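PDB 4EHX: tetraacyldisaccharide 4'-kinase from Aquifex aeolicus, which catalyses the transfer of the gamma-phosphate of ATP to the 4'-position of a tetraacyldisaccharide 1-phosphate, yielding lipid IVA. Local coordinates for residues V67-R72 with K106-V111; D60-K65 with P132-L137; K175-A180 with F195-P200. One frame throughout, in Å; residues are numbered along the deposited sequence. Where two conformers were deposited one is given.

Contact 1: V67-R72 with K106-V111; sequences VCILSR and KLLPHV
Leu108 meets Ile69 in the hydrophobic layer beside the parallel strands of a P-loop kinase fold, where strand 67-71 pairs with strands 112-116 and 134-138 and a turn after helix 99-107 leads into the first of these partners. Leucine and isoleucine reach toward each other tip to tip, with Leu108 CD1 lying 3.6 Å from Ile69 CG1 and 3.9 Å from Ile69 CD1. Helix 51-61 covers both: Met56 and Ala59 touch Leu108, and Val55 touches Ile69. From here Pro109 and His110 carry the chain round a type I turn, closed by Val111 N bonding to Leu108 O at 3.2 Å. The His110 ring leads away from the strand, but its backbone takes part through a water that accepts from Val67 N at 2.9 Å and lies 2.7 Å from His110 O. Val111 completes the turn and is wedged against the strand. With CG1 anti to the backbone N (chi1 176°), this one methyl lies 3.7 Å from Ile69 CG1 and also serves Val67. Replacing Ile69 by an alanine would probably open a gap between Leu108 CD1 and Val111 CG1, costing both methyls their shared apolar partner. On the Val67 side the fit is closer still: Val111 CG1 sits 3.6 Å from Val67 CG1 and 3.3 Å from the carbonyl oxygen Val67 O.

Contact 2: D60-K65 with P132-L137; sequences DLLKDK and PEVFIL
Lys65 and Glu133 cross at about a right angle, so the carboxylate meets the lysine's backbone and flank (Glu133 OE1 to Lys65 CA 3.3 Å) rather than its ammonium group. A bend at chi2 (-66°) lays Lys65 CD 3.7 Å from Glu133 OE1, while Lys65 NZ stays 4.6 Å from Glu133 OE2, too far for a salt bridge. Water spans that interval, accepting from Lys65 NZ at 2.8 Å and donating to Glu133 OE2 at 3.1 Å. The other carboxylate oxygen has two partners: Glu133 OE1 accepts from the backbone N of Arg66 and from a second water, which also donates to Asp64 O. The lysine also makes a cation-pi interaction with Phe314.

Away from these waters the chemistry turns apolar. Lys65 CB lies 4.0 Å from Val134 CG1, and deeper in, Leu62 and Ile136 point at each other tip to tip, Leu62 CD1 to Ile136 CD1 at 4.2 Å. The contact thus presses the turn that follows helix 51-61 onto one face of strand 134-138, with Ile310 of helix 303-312 also touching Leu62, and Val67 and Ile39 of the flanking parallel strands 67-71 and 38-43 extending the apolar layer on the sheet side.

Contact 3: K175-A180 with F195-P200; sequences KEIRRA and FFTGKP
Lys199 and Ala180 are brought together by a lysine chain that runs extended as far as CE and is then bent by its last torsion (chi4 -65°), swinging NZ onto two backbone carbonyls of the facing segment. Phe195, its CG anti to the backbone N (chi1 -174°), sends its ring across to Ile177 from the opposite direction.

The lysine bonds differ in quality of aim. Lys199 NZ meets Ala180 O at 2.8 Å, nearly along the C=O axis (162°), whereas it reaches Arg178 O at 3.1 Å from well above the carbonyl plane. Both acceptors lie where the 3-10 segment finishes, so the ammonium group is likely to balance the partial negative charge gathered at that end. The aliphatic part of the chain also contributes: Lys199 CE passes 3.6 Å from Ile177 O, and Lys199 CD packs loosely alongside Ala180 CB.

Next to this polar grip, Ile177 CD1 approaches the phenylalanine obliquely, 3.9 Å from Phe195 CE2. Leu155 and Leu183, from strands 150-156 and 182-186, touch both of these side chains and connect the pair to the sheet.

The lysine's own backbone is shaped locally, with Lys199 N donating to Thr197 OG1 at 3.1 Å. The whole joins the approaches to two parallel neighbours, strands 182-186 and 201-212: a 3-10 segment leads to one, and to the other a loop in which that bond to the threonine hydroxyl closes an ST turn.

How the contacts relate
Contacts 1 and 2 belong to one piece of architecture, for helix 51-61 runs by way of a turn into strand 67-71, which pairs with strand 134-138 through probable hydrogen bonds from Leu70 N to Ile136 O and from Ile136 N to Cys68 O. The touching residues of contact 1 are all buried and their side chains meet through apolar packing, with one water bridging backbone atoms; contact 2 grades from such a core to a charged, hydrated surface side. Contact 3 stands apart, its centre about 27 Å from that of contact 1 and 24 Å from contact 2's. Partly buried and farther from the chain's centre, it relies on direct lysine-to-carbonyl bonds between a 3-10 segment and a loop.

Contact 1: V67-R72 with K106-V111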
# COMPACT_ATOMS: atom_id res chain seq x y z
N VAL A 67 -13.00 -1.18 -11.33
CA VAL A 67 -11.58 -0.98 -11.00
C VAL A 67 -10.85 -2.30 -10.81
O VAL A 67 -11.38 -3.25 -10.21
CB VAL A 67 -11.47 -0.16 -9.68
CG1 VAL A 67 -9.99 -0.02 -9.23
CG2 VAL A 67 -12.17 1.19 -9.82
N CYS A 68 -9.62 -2.38 -11.30
CA CYS A 68 -8.78 -3.53 -11.03
C CYS A 68 -7.43 -3.05 -10.55
O CYS A 68 -6.79 -2.22 -11.19
CB CYS A 68 -8.62 -4.40 -12.28
SG CYS A 68 -7.66 -5.90 -12.03
N ILE A 69 -6.97 -3.60 -9.43
CA ILE A 69 -5.62 -3.32 -8.94
C ILE A 69 -4.64 -4.29 -9.59
O ILE A 69 -4.91 -5.48 -9.65
CB ILE A 69 -5.52 -3.56 -7.41
CG1 ILE A 69 -6.61 -2.81 -6.66
CG2 ILE A 69 -4.09 -3.24 -6.91
CD1 ILE A 69 -6.59 -1.33 -6.86
N LEU A 70 -3.51 -3.78 -10.08
CA LEU A 70 -2.45 -4.63 -10.58
C LEU A 70 -1.34 -4.58 -9.55
O LEU A 70 -0.68 -3.55 -9.40
CB LEU A 70 -1.92 -4.14 -11.95
CG LEU A 70 -2.95 -4.06 -13.08
CD1 LEU A 70 -2.27 -3.55 -14.38
CD2 LEU A 70 -3.58 -5.44 -13.30
N SER A 71 -1.18 -5.69 -8.84
CA SER A 71 -0.21 -5.80 -7.76
C SER A 71 0.95 -6.72 -8.18
O SER A 71 0.77 -7.62 -9.00
CB SER A 71 -0.93 -6.36 -6.52
OG SER A 71 -0.23 -6.06 -5.34
N ARG A 72 2.13 -6.50 -7.60
CA ARG A 72 3.31 -7.31 -7.92
C ARG A 72 3.18 -8.74 -7.44
O ARG A 72 3.49 -9.67 -8.18
CB ARG A 72 4.58 -6.70 -7.31
CG ARG A 72 5.85 -7.40 -7.78
CD ARG A 72 7.10 -6.70 -7.26
NE ARG A 72 8.32 -7.26 -7.83
CZ ARG A 72 9.55 -6.81 -7.56
NH1 ARG A 72 10.60 -7.39 -8.13
NH2 ARG A 72 9.73 -5.79 -6.74
N LYS A 106 -8.74 -7.84 0.48
CA LYS A 106 -9.66 -7.81 1.61
C LYS A 106 -10.03 -6.38 1.96
O LYS A 106 -11.14 -6.10 2.41
CB LYS A 106 -9.07 -8.53 2.83
CG LYS A 106 -8.85 -10.03 2.66
CD LYS A 106 -10.13 -10.80 2.27
CE LYS A 106 -11.18 -10.74 3.34
NZ LYS A 106 -12.13 -11.92 3.31
N LEU A 107 -9.10 -5.45 1.73
CA LEU A 107 -9.39 -4.04 2.01
C LEU A 107 -10.23 -3.34 0.93
O LEU A 107 -10.68 -2.22 1.15
CB LEU A 107 -8.09 -3.26 2.24
CG LEU A 107 -7.25 -3.67 3.45
CD1 LEU A 107 -5.86 -3.05 3.34
CD2 LEU A 107 -7.98 -3.24 4.74
N LEU A 108 -10.45 -4.00 -0.22
CA LEU A 108 -11.23 -3.40 -1.31
C LEU A 108 -12.38 -4.29 -1.81
O LEU A 108 -12.27 -4.91 -2.87
CB LEU A 108 -10.32 -3.08 -2.50
CG LEU A 108 -9.06 -2.24 -2.28
CD1 LEU A 108 -8.13 -2.39 -3.47
CD2 LEU A 108 -9.42 -0.79 -2.05
N PRO A 109 -13.49 -4.33 -1.06
CA PRO A 109 -14.62 -5.24 -1.35
C PRO A 109 -15.37 -5.09 -2.69
O PRO A 109 -16.18 -5.97 -3.01
CB PRO A 109 -15.58 -5.00 -0.16
CG PRO A 109 -15.15 -3.68 0.42
CD PRO A 109 -13.67 -3.63 0.22
N HIS A 110 -15.13 -4.03 -3.47
CA HIS A 110 -15.81 -3.90 -4.77
C HIS A 110 -14.81 -3.85 -5.94
O HIS A 110 -15.18 -3.52 -7.08
CB HIS A 110 -16.66 -2.63 -4.81
CG HIS A 110 -17.55 -2.49 -3.62
ND1 HIS A 110 -18.69 -3.24 -3.46
CD2 HIS A 110 -17.46 -1.70 -2.52
CE1 HIS A 110 -19.27 -2.92 -2.31
NE2 HIS A 110 -18.54 -1.99 -1.73
N VAL A 111 -13.57 -4.19 -5.66
CA VAL A 111 -12.51 -4.00 -6.65
C VAL A 111 -11.83 -5.32 -6.98
O VAL A 111 -11.67 -6.16 -6.11
CB VAL A 111 -11.48 -3.00 -6.11
CG1 VAL A 111 -10.33 -2.85 -7.06
CG2 VAL A 111 -12.15 -1.64 -5.85
O HOH W 1 -14.80 -1.84 -9.17

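Contact 2: D60-K65 with P132-L137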
# COMPACT_ATOMS: atom_id res chain seq x y z
N ASP A 60 -11.91 4.33 -3.92
CA ASP A 60 -13.19 4.92 -3.52
C ASP A 60 -13.58 6.13 -4.38
O ASP A 60 -14.76 6.34 -4.66
CB ASP A 60 -13.18 5.32 -2.03
CG ASP A 60 -14.49 5.95 -1.60
OD1 ASP A 60 -15.44 5.17 -1.38
OD2 ASP A 60 -14.60 7.19 -1.50
N LEU A 61 -12.59 6.92 -4.80
CA LEU A 61 -12.88 8.05 -5.68
C LEU A 61 -13.45 7.52 -7.00
O LEU A 61 -14.27 8.18 -7.65
CB LEU A 61 -11.63 8.89 -5.95
CG LEU A 61 -11.05 9.71 -4.80
CD1 LEU A 61 -9.86 10.53 -5.28
CD2 LEU A 61 -12.13 10.62 -4.19
N LEU A 62 -13.02 6.32 -7.38
CA LEU A 62 -13.44 5.68 -8.63
C LEU A 62 -14.55 4.65 -8.44
O LEU A 62 -14.67 3.69 -9.21
CB LEU A 62 -12.23 4.98 -9.26
CG LEU A 62 -11.12 5.90 -9.75
CD1 LEU A 62 -9.77 5.18 -9.86
CD2 LEU A 62 -11.52 6.52 -11.11
N LYS A 63 -15.38 4.84 -7.41
CA LYS A 63 -16.41 3.85 -7.09
C LYS A 63 -17.45 3.66 -8.20
O LYS A 63 -18.18 2.66 -8.23
CB LYS A 63 -17.12 4.22 -5.79
CG LYS A 63 -17.88 5.52 -5.84
CD LYS A 63 -18.57 5.78 -4.49
CE LYS A 63 -19.33 7.10 -4.56
NZ LYS A 63 -20.04 7.45 -3.29
N ASP A 64 -17.52 4.62 -9.11
CA ASP A 64 -18.46 4.54 -10.23
C ASP A 64 -17.88 3.77 -11.43
O ASP A 64 -18.56 3.59 -12.43
CB ASP A 64 -18.89 5.95 -10.65
CG ASP A 64 -19.61 6.70 -9.53
OD1 ASP A 64 -20.50 6.10 -8.88
OD2 ASP A 64 -19.29 7.88 -9.29
N LYS A 65 -16.63 3.32 -11.32
CA LYS A 65 -15.96 2.60 -12.40
C LYS A 65 -15.64 1.16 -11.98
O LYS A 65 -15.53 0.85 -10.79
CB LYS A 65 -14.63 3.28 -12.76
CG LYS A 65 -14.76 4.69 -13.33
CD LYS A 65 -15.46 4.68 -14.68
CE LYS A 65 -15.35 6.03 -15.38
NZ LYS A 65 -16.00 5.96 -16.73
N PRO A 132 -12.29 -4.60 -16.74
CA PRO A 132 -12.17 -3.36 -15.97
C PRO A 132 -12.21 -2.09 -16.83
O PRO A 132 -11.91 -2.13 -18.02
CB PRO A 132 -10.80 -3.50 -15.29
CG PRO A 132 -10.01 -4.32 -16.25
CD PRO A 132 -10.98 -5.28 -16.89
N GLU A 133 -12.61 -0.98 -16.22
CA GLU A 133 -12.58 0.31 -16.89
C GLU A 133 -11.32 1.12 -16.56
O GLU A 133 -10.99 2.05 -17.27
CB GLU A 133 -13.81 1.11 -16.51
CG GLU A 133 -15.06 0.50 -17.10
CD GLU A 133 -16.32 1.12 -16.56
OE1 GLU A 133 -16.49 1.18 -15.33
OE2 GLU A 133 -17.15 1.57 -17.38
N VAL A 134 -10.65 0.77 -15.47
CA VAL A 134 -9.44 1.50 -15.07
C VAL A 134 -8.57 0.59 -14.22
O VAL A 134 -9.08 -0.25 -13.47
CB VAL A 134 -9.79 2.81 -14.30
CG1 VAL A 134 -10.67 2.50 -13.05
CG2 VAL A 134 -8.52 3.58 -13.91
N PHE A 135 -7.25 0.72 -14.35
CA PHE A 135 -6.31 0.00 -13.51
C PHE A 135 -5.61 0.93 -12.53
O PHE A 135 -5.29 2.07 -12.86
CB PHE A 135 -5.22 -0.67 -14.34
CG PHE A 135 -5.71 -1.79 -15.17
CD1 PHE A 135 -6.04 -3.00 -14.59
CD2 PHE A 135 -5.82 -1.64 -16.55
CE1 PHE A 135 -6.49 -4.07 -15.37
CE2 PHE A 135 -6.27 -2.70 -17.34
CZ PHE A 135 -6.60 -3.92 -16.74
N ILE A 136 -5.36 0.42 -11.33
CA ILE A 136 -4.50 1.13 -10.39
C ILE A 136 -3.30 0.23 -10.15
O ILE A 136 -3.45 -0.95 -9.81
CB ILE A 136 -5.21 1.39 -9.04
CG1 ILE A 136 -6.40 2.35 -9.21
CG2 ILE A 136 -4.22 1.92 -8.01
CD1 ILE A 136 -7.34 2.34 -7.98
N LEU A 137 -2.09 0.77 -10.34
CA LEU A 137 -0.92 -0.02 -9.99
C LEU A 137 -0.66 0.28 -8.53
O LEU A 137 -0.46 1.44 -8.14
CB LEU A 137 0.31 0.41 -10.81
CG LEU A 137 0.14 0.62 -12.32
CD1 LEU A 137 1.52 0.86 -12.99
CD2 LEU A 137 -0.55 -0.58 -12.96
O HOH W 2 -19.07 1.51 -14.38
O HOH W 3 -18.32 4.42 -16.81

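Contact 3: K175-A180 with F195-P200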
# COMPACT_ATOMS: atom_id res chain seq x y z
N LYS A 175 16.04 12.80 -7.52
CA LYS A 175 15.81 13.48 -8.80
C LYS A 175 14.65 12.86 -9.58
O LYS A 175 14.03 13.52 -10.42
CB LYS A 175 17.09 13.49 -9.67
CG LYS A 175 17.44 12.15 -10.29
CD LYS A 175 18.71 12.21 -11.17
CE LYS A 175 18.94 10.87 -11.86
NZ LYS A 175 20.08 10.90 -12.84
N GLU A 176 14.37 11.59 -9.32
CA GLU A 176 13.30 10.88 -10.04
C GLU A 176 11.90 11.33 -9.64
O GLU A 176 10.91 10.91 -10.23
CB GLU A 176 13.45 9.36 -9.87
CG GLU A 176 14.75 8.84 -10.46
CD GLU A 176 14.89 9.13 -11.95
OE1 GLU A 176 16.04 9.23 -12.43
OE2 GLU A 176 13.86 9.26 -12.65
N ILE A 177 11.81 12.20 -8.65
CA ILE A 177 10.55 12.88 -8.38
C ILE A 177 10.00 13.52 -9.66
O ILE A 177 8.79 13.64 -9.84
CB ILE A 177 10.72 13.93 -7.25
CG1 ILE A 177 10.83 13.20 -5.90
CG2 ILE A 177 9.54 14.92 -7.22
CD1 ILE A 177 11.30 14.09 -4.75
N ARG A 178 10.89 13.90 -10.57
CA ARG A 178 10.47 14.49 -11.84
C ARG A 178 9.50 13.63 -12.67
O ARG A 178 8.76 14.17 -13.50
CB ARG A 178 11.69 14.89 -12.69
CG ARG A 178 12.49 13.71 -13.25
CD ARG A 178 13.79 14.24 -13.89
NE ARG A 178 14.66 13.16 -14.36
CZ ARG A 178 15.97 13.29 -14.58
NH1 ARG A 178 16.56 14.46 -14.37
NH2 ARG A 178 16.68 12.26 -15.00
N ARG A 179 9.51 12.32 -12.47
CA ARG A 179 8.60 11.43 -13.22
C ARG A 179 7.14 11.54 -12.78
O ARG A 179 6.24 11.14 -13.51
CB ARG A 179 9.02 9.96 -13.15
CG ARG A 179 10.45 9.70 -13.58
CD ARG A 179 10.60 8.26 -14.08
NE ARG A 179 10.18 7.22 -13.13
CZ ARG A 179 10.98 6.62 -12.23
NH1 ARG A 179 12.25 6.98 -12.12
NH2 ARG A 179 10.51 5.65 -11.46
N ALA A 180 6.90 12.06 -11.58
CA ALA A 180 5.54 12.17 -11.06
C ALA A 180 4.67 13.15 -11.84
O ALA A 180 5.14 14.21 -12.25
CB ALA A 180 5.56 12.57 -9.57
N PHE A 195 6.37 20.90 0.27
CA PHE A 195 7.34 20.59 -0.76
C PHE A 195 6.84 21.09 -2.10
O PHE A 195 5.89 20.55 -2.66
CB PHE A 195 7.58 19.08 -0.81
CG PHE A 195 8.69 18.68 -1.74
CD1 PHE A 195 9.96 19.20 -1.59
CD2 PHE A 195 8.45 17.76 -2.75
CE1 PHE A 195 10.98 18.82 -2.45
CE2 PHE A 195 9.47 17.37 -3.60
CZ PHE A 195 10.74 17.90 -3.45
N PHE A 196 7.48 22.14 -2.60
CA PHE A 196 7.06 22.76 -3.85
C PHE A 196 7.91 22.33 -5.04
O PHE A 196 9.14 22.44 -5.02
CB PHE A 196 7.07 24.28 -3.75
CG PHE A 196 6.68 24.97 -5.02
CD1 PHE A 196 5.35 25.19 -5.32
CD2 PHE A 196 7.64 25.36 -5.94
CE1 PHE A 196 4.98 25.81 -6.50
CE2 PHE A 196 7.28 25.98 -7.12
CZ PHE A 196 5.94 26.21 -7.40
N THR A 197 7.24 21.85 -6.08
CA THR A 197 7.89 21.39 -7.29
C THR A 197 7.25 22.01 -8.52
O THR A 197 7.76 21.86 -9.63
CB THR A 197 7.77 19.86 -7.44
OG1 THR A 197 6.38 19.51 -7.53
CG2 THR A 197 8.40 19.15 -6.26
N GLY A 198 6.11 22.67 -8.33
CA GLY A 198 5.32 23.12 -9.46
C GLY A 198 4.29 22.09 -9.91
O GLY A 198 3.34 22.43 -10.62
N LYS A 199 4.45 20.84 -9.49
CA LYS A 199 3.48 19.80 -9.83
C LYS A 199 2.24 19.87 -8.92
O LYS A 199 2.33 20.32 -7.78
CB LYS A 199 4.10 18.41 -9.69
CG LYS A 199 5.32 18.18 -10.58
CD LYS A 199 5.99 16.86 -10.25
CE LYS A 199 7.20 16.60 -11.15
NZ LYS A 199 6.81 16.43 -12.59
N PRO A 200 1.09 19.38 -9.42
CA PRO A 200 -0.09 19.25 -8.56
C PRO A 200 0.30 18.46 -7.31
O PRO A 200 0.85 17.37 -7.41
CB PRO A 200 -1.06 18.43 -9.41
CG PRO A 200 -0.61 18.67 -10.83
CD PRO A 200 0.88 18.79 -10.75